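Local atomic coordinates of secretory pathway GDP dissociation inhibitor (Saccharomyces cerevisiae, PDB entry 2BCG), a protein that regulates GDP/GTP exchange on the Rab GTPase Sec4 by slowing GDP release, and extracts GDP-bound Ypt7 from vacuolar membranes. Residues Lys69-Arg72 against Glu73-Gly77; Asn94-Leu97 against Thr98-Leu101; Ala200-Asn204 against Asp205-Gln209; Met426-Asp429 against Val430-Ile433. One frame throughout, in Å; residues are numbered along the deposited sequence.

Along the chain the four contacts follow one another in series, each a local one within a helix or a turn. Interaction 1 lies apart on helix 69-76, its centre about 31 Å from that of the chain and about 38 to 44 Å from the centres of the others. Interactions 2 and 4 touch although more than 300 residues separate them: helix 96-104 packs on helix 424-438, and the centres of the two interactions are about 12 Å apart, so a late helix is fastened to an early one. Interaction 3, in the loop between helices 189-199 and 212-229, stays about 9 Å from interaction 4 at the nearest atoms. Its Tyr207 side chain is about 14 Å from a bound geranylgeranyl group.

Interaction 1 of 4, residues Lys69-Arg72 against Glu73-Gly77; sequences KEER and ESKFG
Lys69 and Glu73 face each other one helical turn apart, and their charged ends form a salt bridge, with NZ of Lys69 2.9 Å from OE2 of Glu73, though as a hydrogen bond it is weak. The lysine chain bends at its last two torsions (chi3 84°, chi4 60°), which brings the ammonium round to OE2, the two chains crossing at a slant. Glu71 and Lys75 repeat the i to i+4 pairing less tightly: they run side by side, with OE1 of Glu71 3.5 Å from NZ of Lys75. Both pairs suit the exposed flank of helix 69-76, a short surface helix whose backbone carbonyls of Lys69, Glu70, Glu71 and Arg72 accept from the amides four residues on. The last of these bonds, Phe76 N to Arg72 O, is 2.8 Å. Ser74 turns its hydroxyl back against the preceding turn, OG lying 2.9 Å from Glu71 O and 3.2 Å from Glu70 O, so a single proton has two carbonyls to choose from. Were Glu73 shortened to an alanine, the Lys69 ammonium would probably lose its carboxylate mate and be free to turn. Gly77 takes a positive phi, easiest for a residue without a side chain, and gives its N-H to Glu73 O; its own carbonyl is buried with no partner in the model. Phe76 is buried against Leu55 and Tyr59 of helix 55-62, and its carbonyl accepts from Trp82 NE1 and Ser358 OG.

Interaction 2 of 4, residues Asn94-Leu97 against Thr98-Leu101; sequences NGEL and TNIL
The N-terminus of helix 96-104 is started by Gly95 at the N-cap position, whose carbonyl is gripped by two donors from the first turn. Thr98 OG1 donates to Gly95 O at 2.7 Å, and Asn99 N reaches the same oxygen in the carbonyl plane at 3.3 Å. Thr98 can do this because its hydroxyl sits between the backbone N and the carbonyl carbon (chi1 63°), folded back toward the helix start. The same i to i+4 pattern continues with Ile100 N to Glu96 O at 2.9 Å and Leu101 N to Leu97 O at 2.8 Å.

On the polar flank, Glu96 bends at chi2 and brings OE2 over to Asn99, whose ND2 donates at 2.9 Å with an N-H...O angle of 164°. The donor comes from the syn side of the carboxylate but 31° out of its plane, while the acceptor lies close to the amide plane; the two flat groups are steeply turned. Asparagine suits this place, since a short amide can reach the acid without carrying charge. Leucines fill the buried side, CG of Leu97 lying 4.1 Å from CD1 of Leu101. The CD1 methyl of Ile100 rests against the stem of Glu96, at CG. Both leucines also meet Leu91 of strand 91-92, Leu97 and Ile100 lean on helix 424-438, whose Glu424 accepts from Glu96 N, and Thr98 and Leu101 pack on apolar side chains of another protein chain.

Interaction 3 of 4, residues Ala200-Asn204 against Asp205-Gln209; sequences ALWTN and DDYLQ
Trp202 and Tyr207 lie face on face in an offset stack, the tyrosine ring and the five-membered ring of the indole having centroids 4.2 Å apart and planes only 7° from parallel. The closest atoms are CD1 of Trp202 and CG of Tyr207, at 3.3 Å. The rings are offset, and CB of Tyr207 sits over the indole, 3.4 Å from the centroid of its five-membered ring, in a CH-pi contact. The tyrosine's first torsion (chi1 79°) turns the ring back toward the preceding loop, where its edge also meets the carbonyl of Asn204, with Asn204 O 3.5 Å from CD1 of Tyr207.

Next comes the turn that joins the two aromatics. OD1 of Asn204 accepts from the backbone N of Asp206 at 3.2 Å, approached at a tilt to the amide plane, as in an Asx turn, which leads into the short 3-10 segment 206-208 that carries Tyr207. The amide and the Asp206 carboxylate stack 29° apart, and one water ties them together, accepting from ND2 of Asn204 at 2.9 Å and donating to OD2 of Asp206 at 2.7 Å. An asparagine suits the bend, because its short side chain can hold a backbone N-H with one atom and a water with the other.

The polar ends are fixed farther out: Trp202 NE1 bonds Ser215 OG, Tyr207 OH pairs with Tyr182 OH, and Asp205 OD2 meets His197 NE2. Thus the loop is tied to the preceding helix 189-199, to helix 178-184, and to helix 212-229, whose Arg218 makes a cation-pi contact with Trp202.

Interaction 4 of 4, residues Met426-Asp429 against Val430-Ile433; sequences MTDD and VKDI
Met426 and Val430 lie side by side and point the same way, SD of Met426 3.8 Å from CG2 of Val430, a flexible chain bent at chi2 and chi3 against a compact branched one. Asp429 and Ile433 cross obliquely instead: the carboxylate, with CG anti to the backbone N (chi1 -163°), lies against the isoleucine's CD1, which is 3.7 Å from OD1. That oxygen accepts from a water that also donates to Asp432 OD1, while OD2 of Asp429 takes the N-H of Arg415. With an alanine at the Asp429 position, the Arg415 N-H would probably lose its acceptor and the water one of its two carboxylates. Asp428 slants toward Lys431, but OD2 to NZ is a long 3.9 Å, and a second water lies between them, accepting from Lys431 NZ at 3.0 Å, with Asp428 OD2 2.7 Å away; it also meets Thr427 OG1, which is hydrogen-bonded to Glu424 O as well. The opposite charges suit the helix's more open side, where Asp432 pairs with Arg436. These i to i+3 and i to i+4 pairs are characteristic of an amphipathic helix, here 424-438, whose apolar residues Met426, Val430 and Ile433 pack on helix 21-32.

Interaction 1 of 4, residues Lys69-Arg72 against Glu73-Gly77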
loop_
_atom_site.group_PDB
_atom_site.type_symbol
_atom_site.label_atom_id
_atom_site.label_comp_id
_atom_site.label_asym_id
_atom_site.label_seq_id
_atom_site.Cartn_x
_atom_site.Cartn_y
_atom_site.Cartn_z
ATOM N N LYS A 69 14.957 1.549 -23.810
ATOM C CA LYS A 69 15.494 1.942 -22.520
ATOM C C LYS A 69 16.174 3.307 -22.573
ATOM O O LYS A 69 15.980 4.127 -21.678
ATOM C CB LYS A 69 16.476 0.880 -22.006
ATOM C CG LYS A 69 16.772 1.001 -20.515
ATOM C CD LYS A 69 17.765 -0.057 -20.038
ATOM C CE LYS A 69 19.210 0.373 -20.291
ATOM N NZ LYS A 69 19.584 1.643 -19.593
ATOM N N GLU A 70 16.965 3.555 -23.622
ATOM C CA GLU A 70 17.727 4.810 -23.745
ATOM C C GLU A 70 16.833 6.027 -23.952
ATOM O O GLU A 70 17.076 7.070 -23.344
ATOM C CB GLU A 70 18.796 4.737 -24.849
ATOM C CG GLU A 70 19.943 3.773 -24.548
ATOM C CD GLU A 70 19.496 2.319 -24.528
ATOM O OE1 GLU A 70 18.581 1.970 -25.304
ATOM O OE2 GLU A 70 20.059 1.528 -23.737
ATOM N N GLU A 71 15.822 5.908 -24.819
ATOM C CA GLU A 71 14.865 7.001 -25.007
ATOM C C GLU A 71 14.078 7.277 -23.715
ATOM O O GLU A 71 13.921 8.435 -23.308
ATOM C CB GLU A 71 13.900 6.719 -26.154
ATOM C CG GLU A 71 12.941 7.896 -26.420
ATOM C CD GLU A 71 12.000 7.693 -27.607
ATOM O OE1 GLU A 71 11.023 8.466 -27.707
ATOM O OE2 GLU A 71 12.214 6.776 -28.439
ATOM N N ARG A 72 13.599 6.204 -23.089
ATOM C CA ARG A 72 12.827 6.300 -21.843
ATOM C C ARG A 72 13.637 6.997 -20.756
ATOM O O ARG A 72 13.154 7.934 -20.121
ATOM C CB ARG A 72 12.382 4.901 -21.393
ATOM C CG ARG A 72 11.267 4.889 -20.323
ATOM C CD ARG A 72 10.897 3.466 -19.893
ATOM N NE ARG A 72 12.053 2.736 -19.371
ATOM C CZ ARG A 72 12.526 1.597 -19.871
ATOM N NH1 ARG A 72 11.943 1.008 -20.914
ATOM N NH2 ARG A 72 13.584 1.038 -19.308
ATOM N N GLU A 73 14.884 6.555 -20.567
ATOM C CA GLU A 73 15.727 7.140 -19.526
ATOM C C GLU A 73 16.088 8.593 -19.810
ATOM O O GLU A 73 16.094 9.417 -18.898
ATOM C CB GLU A 73 16.948 6.260 -19.215
ATOM C CG GLU A 73 16.526 4.860 -18.725
ATOM C CD GLU A 73 17.660 4.012 -18.165
ATOM O OE1 GLU A 73 17.359 3.094 -17.361
ATOM O OE2 GLU A 73 18.834 4.251 -18.530
ATOM N N SER A 74 16.354 8.933 -21.070
ATOM C CA SER A 74 16.655 10.329 -21.380
ATOM C C SER A 74 15.472 11.266 -21.113
ATOM O O SER A 74 15.658 12.391 -20.639
ATOM C CB SER A 74 17.190 10.489 -22.816
ATOM O OG SER A 74 16.219 10.102 -23.771
ATOM N N LYS A 75 14.250 10.785 -21.370
ATOM C CA LYS A 75 13.037 11.584 -21.178
ATOM C C LYS A 75 12.572 11.580 -19.717
ATOM O O LYS A 75 12.115 12.601 -19.188
ATOM C CB LYS A 75 11.934 11.025 -22.081
ATOM C CG LYS A 75 10.920 12.024 -22.575
ATOM C CD LYS A 75 10.062 11.432 -23.697
ATOM C CE LYS A 75 10.792 11.438 -25.044
ATOM N NZ LYS A 75 9.852 11.444 -26.209
ATOM N N PHE A 76 12.701 10.431 -19.056
ATOM C CA PHE A 76 12.043 10.254 -17.758
ATOM C C PHE A 76 12.903 9.815 -16.593
ATOM O O PHE A 76 12.400 9.693 -15.477
ATOM C CB PHE A 76 10.893 9.269 -17.911
ATOM C CG PHE A 76 9.842 9.732 -18.859
ATOM C CD1 PHE A 76 9.090 10.862 -18.565
ATOM C CD2 PHE A 76 9.593 9.031 -20.045
ATOM C CE1 PHE A 76 8.106 11.307 -19.437
ATOM C CE2 PHE A 76 8.576 9.473 -20.929
ATOM C CZ PHE A 76 7.857 10.610 -20.619
ATOM N N GLY A 77 14.193 9.577 -16.838
ATOM C CA GLY A 77 15.074 9.043 -15.798
ATOM C C GLY A 77 14.927 7.547 -15.583
ATOM O O GLY A 77 14.300 6.837 -16.379
#

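Interaction 2 of 4, residues Asn94-Leu97 against Thr98-Leu101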
loop_
_atom_site.group_PDB
_atom_site.type_symbol
_atom_site.label_atom_id
_atom_site.label_comp_id
_atom_site.label_asym_id
_atom_site.label_seq_id
_atom_site.Cartn_x
_atom_site.Cartn_y
_atom_site.Cartn_z
ATOM N N ASN A 94 -9.183 9.884 8.814
ATOM C CA ASN A 94 -9.859 9.224 9.956
ATOM C C ASN A 94 -10.655 8.020 9.506
ATOM O O ASN A 94 -11.585 7.553 10.201
ATOM C CB ASN A 94 -10.755 10.222 10.737
ATOM C CG ASN A 94 -11.120 9.718 12.145
ATOM O OD1 ASN A 94 -12.298 9.726 12.532
ATOM N ND2 ASN A 94 -10.117 9.249 12.888
ATOM N N GLY A 95 -10.297 7.502 8.331
ATOM C CA GLY A 95 -10.984 6.350 7.781
ATOM C C GLY A 95 -10.616 5.012 8.413
ATOM O O GLY A 95 -9.689 4.906 9.218
ATOM N N GLU A 96 -11.358 3.994 8.038
ATOM C CA GLU A 96 -11.096 2.652 8.562
ATOM C C GLU A 96 -9.699 2.114 8.196
ATOM O O GLU A 96 -9.068 1.432 9.019
ATOM C CB GLU A 96 -12.169 1.671 8.093
ATOM C CG GLU A 96 -12.117 0.318 8.810
ATOM C CD GLU A 96 -12.375 0.437 10.314
ATOM O OE1 GLU A 96 -13.404 1.041 10.694
ATOM O OE2 GLU A 96 -11.555 -0.065 11.129
ATOM N N LEU A 97 -9.180 2.417 6.990
ATOM C CA LEU A 97 -7.847 1.894 6.648
ATOM C C LEU A 97 -6.796 2.427 7.590
ATOM O O LEU A 97 -5.913 1.680 8.035
ATOM C CB LEU A 97 -7.516 2.092 5.153
ATOM C CG LEU A 97 -6.155 1.544 4.687
ATOM C CD1 LEU A 97 -6.028 0.049 5.023
ATOM C CD2 LEU A 97 -5.935 1.790 3.186
ATOM N N THR A 98 -6.909 3.701 7.967
ATOM C CA THR A 98 -5.945 4.212 8.942
ATOM C C THR A 98 -6.079 3.451 10.278
ATOM O O THR A 98 -5.067 3.118 10.908
ATOM C CB THR A 98 -6.019 5.745 9.141
ATOM O OG1 THR A 98 -7.294 6.090 9.674
ATOM C CG2 THR A 98 -5.817 6.445 7.820
ATOM N N ASN A 99 -7.317 3.188 10.699
ATOM C CA ASN A 99 -7.586 2.442 11.946
ATOM C C ASN A 99 -6.935 1.030 11.904
ATOM O O ASN A 99 -6.332 0.557 12.885
ATOM C CB ASN A 99 -9.103 2.358 12.161
ATOM C CG ASN A 99 -9.479 1.837 13.555
ATOM O OD1 ASN A 99 -8.841 2.165 14.541
ATOM N ND2 ASN A 99 -10.507 0.996 13.611
ATOM N N ILE A 100 -7.046 0.363 10.761
ATOM C CA ILE A 100 -6.440 -0.967 10.590
ATOM C C ILE A 100 -4.925 -0.861 10.584
ATOM O O ILE A 100 -4.249 -1.645 11.234
ATOM C CB ILE A 100 -6.934 -1.630 9.297
ATOM C CG1 ILE A 100 -8.445 -1.844 9.354
ATOM C CG2 ILE A 100 -6.187 -2.964 9.022
ATOM C CD1 ILE A 100 -9.024 -2.300 8.023
ATOM N N LEU A 101 -4.384 0.105 9.844
ATOM C CA LEU A 101 -2.952 0.329 9.821
ATOM C C LEU A 101 -2.368 0.500 11.207
ATOM O O LEU A 101 -1.312 -0.062 11.506
ATOM C CB LEU A 101 -2.612 1.556 8.963
ATOM C CG LEU A 101 -2.735 1.371 7.438
ATOM C CD1 LEU A 101 -2.827 2.750 6.790
ATOM C CD2 LEU A 101 -1.531 0.566 6.869
#

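Interaction 3 of 4, residues Ala200-Asn204 against Asp205-Gln209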
loop_
_atom_site.group_PDB
_atom_site.type_symbol
_atom_site.label_atom_id
_atom_site.label_comp_id
_atom_site.label_asym_id
_atom_site.label_seq_id
_atom_site.Cartn_x
_atom_site.Cartn_y
_atom_site.Cartn_z
ATOM N N ALA A 200 -19.410 14.790 1.248
ATOM C CA ALA A 200 -19.873 13.413 1.353
ATOM C C ALA A 200 -19.210 12.556 0.257
ATOM O O ALA A 200 -19.134 11.317 0.378
ATOM C CB ALA A 200 -21.396 13.336 1.297
ATOM N N LEU A 201 -18.700 13.227 -0.780
ATOM C CA LEU A 201 -18.015 12.584 -1.908
ATOM C C LEU A 201 -18.859 11.543 -2.627
ATOM O O LEU A 201 -18.343 10.498 -3.068
ATOM C CB LEU A 201 -16.668 12.002 -1.468
ATOM C CG LEU A 201 -15.656 13.035 -0.979
ATOM C CD1 LEU A 201 -14.577 12.462 -0.055
ATOM C CD2 LEU A 201 -15.071 13.824 -2.172
ATOM N N TRP A 202 -20.158 11.820 -2.754
ATOM C CA TRP A 202 -20.998 11.058 -3.664
ATOM C C TRP A 202 -20.628 11.464 -5.094
ATOM O O TRP A 202 -20.288 12.622 -5.338
ATOM C CB TRP A 202 -22.490 11.344 -3.421
ATOM C CG TRP A 202 -23.036 10.917 -2.078
ATOM C CD1 TRP A 202 -23.454 11.744 -1.071
ATOM C CD2 TRP A 202 -23.253 9.574 -1.604
ATOM N NE1 TRP A 202 -23.919 11.002 0.001
ATOM C CE2 TRP A 202 -23.803 9.675 -0.298
ATOM C CE3 TRP A 202 -23.037 8.300 -2.148
ATOM C CZ2 TRP A 202 -24.138 8.550 0.473
ATOM C CZ3 TRP A 202 -23.380 7.174 -1.369
ATOM C CH2 TRP A 202 -23.924 7.316 -0.078
ATOM N N THR A 203 -20.671 10.520 -6.034
ATOM C CA THR A 203 -20.281 10.788 -7.426
ATOM C C THR A 203 -21.512 11.121 -8.246
ATOM O O THR A 203 -21.426 11.516 -9.425
ATOM C CB THR A 203 -19.529 9.588 -8.063
ATOM O OG1 THR A 203 -19.065 9.933 -9.375
ATOM C CG2 THR A 203 -20.426 8.411 -8.183
ATOM N N ASN A 204 -22.668 10.957 -7.604
ATOM C CA ASN A 204 -23.953 11.254 -8.216
ATOM C C ASN A 204 -24.915 11.803 -7.168
ATOM O O ASN A 204 -24.580 11.852 -5.984
ATOM C CB ASN A 204 -24.533 9.998 -8.891
ATOM C CG ASN A 204 -24.647 8.819 -7.932
ATOM O OD1 ASN A 204 -25.234 8.932 -6.848
ATOM N ND2 ASN A 204 -24.074 7.685 -8.316
ATOM N N ASP A 205 -26.098 12.209 -7.622
ATOM C CA ASP A 205 -27.121 12.765 -6.739
ATOM C C ASP A 205 -28.178 11.790 -6.227
ATOM O O ASP A 205 -29.195 12.226 -5.677
ATOM C CB ASP A 205 -27.812 13.931 -7.434
ATOM C CG ASP A 205 -26.982 15.179 -7.409
ATOM O OD1 ASP A 205 -27.257 16.072 -8.228
ATOM O OD2 ASP A 205 -26.057 15.250 -6.568
ATOM N N ASP A 206 -27.942 10.492 -6.392
ATOM C CA ASP A 206 -28.877 9.475 -5.889
ATOM C C ASP A 206 -29.167 9.662 -4.399
ATOM O O ASP A 206 -30.306 9.479 -3.963
ATOM C CB ASP A 206 -28.316 8.074 -6.085
ATOM C CG ASP A 206 -28.156 7.690 -7.549
ATOM O OD1 ASP A 206 -28.589 8.454 -8.445
ATOM O OD2 ASP A 206 -27.591 6.594 -7.797
ATOM N N TYR A 207 -28.136 10.021 -3.625
ATOM C CA TYR A 207 -28.229 10.150 -2.151
ATOM C C TYR A 207 -29.327 11.110 -1.657
ATOM O O TYR A 207 -29.769 11.005 -0.505
ATOM C CB TYR A 207 -26.891 10.601 -1.564
ATOM C CG TYR A 207 -26.658 12.094 -1.713
ATOM C CD1 TYR A 207 -26.184 12.646 -2.924
ATOM C CD2 TYR A 207 -26.928 12.958 -0.648
ATOM C CE1 TYR A 207 -25.974 14.035 -3.059
ATOM C CE2 TYR A 207 -26.733 14.338 -0.762
ATOM C CZ TYR A 207 -26.275 14.871 -1.967
ATOM O OH TYR A 207 -26.079 16.227 -2.065
ATOM N N LEU A 208 -29.735 12.052 -2.506
ATOM C CA LEU A 208 -30.726 13.056 -2.120
ATOM C C LEU A 208 -32.057 12.430 -1.675
ATOM O O LEU A 208 -32.731 12.956 -0.782
ATOM C CB LEU A 208 -30.975 14.026 -3.265
ATOM C CG LEU A 208 -29.907 15.073 -3.626
ATOM C CD1 LEU A 208 -30.387 15.810 -4.867
ATOM C CD2 LEU A 208 -29.656 16.053 -2.489
ATOM N N GLN A 209 -32.407 11.308 -2.292
ATOM C CA GLN A 209 -33.692 10.665 -2.030
ATOM C C GLN A 209 -33.544 9.397 -1.190
ATOM O O GLN A 209 -34.475 8.603 -1.080
ATOM C CB GLN A 209 -34.447 10.416 -3.343
ATOM C CG GLN A 209 -34.640 11.669 -4.217
ATOM C CD GLN A 209 -35.301 12.845 -3.481
ATOM O OE1 GLN A 209 -36.060 12.658 -2.524
ATOM N NE2 GLN A 209 -35.007 14.066 -3.931
HETATM O O HOH W 1 -25.341 5.929 -6.462
#

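Interaction 4 of 4, residues Met426-Asp429 against Val430-Ile433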
loop_
_atom_site.group_PDB
_atom_site.type_symbol
_atom_site.label_atom_id
_atom_site.label_comp_id
_atom_site.label_asym_id
_atom_site.label_seq_id
_atom_site.Cartn_x
_atom_site.Cartn_y
_atom_site.Cartn_z
ATOM N N MET A 426 -13.238 0.052 -0.096
ATOM C CA MET A 426 -12.367 -1.138 -0.080
ATOM C C MET A 426 -12.360 -1.709 1.343
ATOM O O MET A 426 -12.506 -2.925 1.500
ATOM C CB MET A 426 -10.955 -0.789 -0.595
ATOM C CG MET A 426 -9.931 -1.943 -0.627
ATOM S SD MET A 426 -9.246 -2.327 1.025
ATOM C CE MET A 426 -8.255 -0.815 1.291
ATOM N N THR A 427 -12.263 -0.858 2.376
ATOM C CA THR A 427 -12.306 -1.392 3.756
ATOM C C THR A 427 -13.714 -1.886 4.123
ATOM O O THR A 427 -13.866 -2.824 4.908
ATOM C CB THR A 427 -11.753 -0.426 4.809
ATOM O OG1 THR A 427 -12.364 0.844 4.646
ATOM C CG2 THR A 427 -10.251 -0.280 4.621
ATOM N N ASP A 428 -14.747 -1.251 3.580
ATOM C CA ASP A 428 -16.106 -1.814 3.734
ATOM C C ASP A 428 -16.120 -3.252 3.216
ATOM O O ASP A 428 -16.727 -4.139 3.845
ATOM C CB ASP A 428 -17.177 -0.980 3.013
ATOM C CG ASP A 428 -17.437 0.344 3.696
ATOM O OD1 ASP A 428 -18.113 1.184 3.053
ATOM O OD2 ASP A 428 -17.000 0.547 4.853
ATOM N N ASP A 429 -15.485 -3.475 2.050
ATOM C CA ASP A 429 -15.444 -4.806 1.435
ATOM C C ASP A 429 -14.643 -5.766 2.329
ATOM O O ASP A 429 -15.088 -6.883 2.613
ATOM C CB ASP A 429 -14.824 -4.735 0.037
ATOM C CG ASP A 429 -15.120 -5.961 -0.810
ATOM O OD1 ASP A 429 -16.161 -6.644 -0.552
ATOM O OD2 ASP A 429 -14.337 -6.226 -1.748
ATOM N N VAL A 430 -13.468 -5.352 2.798
ATOM C CA VAL A 430 -12.725 -6.182 3.764
ATOM C C VAL A 430 -13.599 -6.604 4.961
ATOM O O VAL A 430 -13.642 -7.769 5.324
ATOM C CB VAL A 430 -11.501 -5.409 4.286
ATOM C CG1 VAL A 430 -10.866 -6.078 5.538
ATOM C CG2 VAL A 430 -10.466 -5.265 3.150
ATOM N N LYS A 431 -14.277 -5.639 5.580
ATOM C CA LYS A 431 -15.061 -5.933 6.803
ATOM C C LYS A 431 -16.197 -6.884 6.473
ATOM O O LYS A 431 -16.482 -7.836 7.239
ATOM C CB LYS A 431 -15.641 -4.649 7.411
ATOM C CG LYS A 431 -14.612 -3.824 8.200
ATOM C CD LYS A 431 -15.181 -2.530 8.866
ATOM C CE LYS A 431 -15.375 -1.381 7.877
ATOM N NZ LYS A 431 -15.771 -0.065 8.513
ATOM N N ASP A 432 -16.836 -6.665 5.325
ATOM C CA ASP A 432 -17.943 -7.512 4.917
ATOM C C ASP A 432 -17.448 -8.942 4.657
ATOM O O ASP A 432 -18.061 -9.914 5.130
ATOM C CB ASP A 432 -18.621 -6.920 3.672
ATOM C CG ASP A 432 -19.786 -7.746 3.211
ATOM O OD1 ASP A 432 -19.853 -8.081 1.997
ATOM O OD2 ASP A 432 -20.644 -8.108 4.081
ATOM N N ILE A 433 -16.322 -9.075 3.954
ATOM C CA ILE A 433 -15.767 -10.404 3.617
ATOM C C ILE A 433 -15.348 -11.104 4.911
ATOM O O ILE A 433 -15.589 -12.310 5.072
ATOM C CB ILE A 433 -14.543 -10.310 2.642
ATOM C CG1 ILE A 433 -14.964 -9.791 1.260
ATOM C CG2 ILE A 433 -13.882 -11.715 2.462
ATOM C CD1 ILE A 433 -13.765 -9.272 0.422
HETATM O O HOH W 2 -14.671 1.099 6.006
HETATM O O HOH W 3 -18.712 -6.206 0.275
#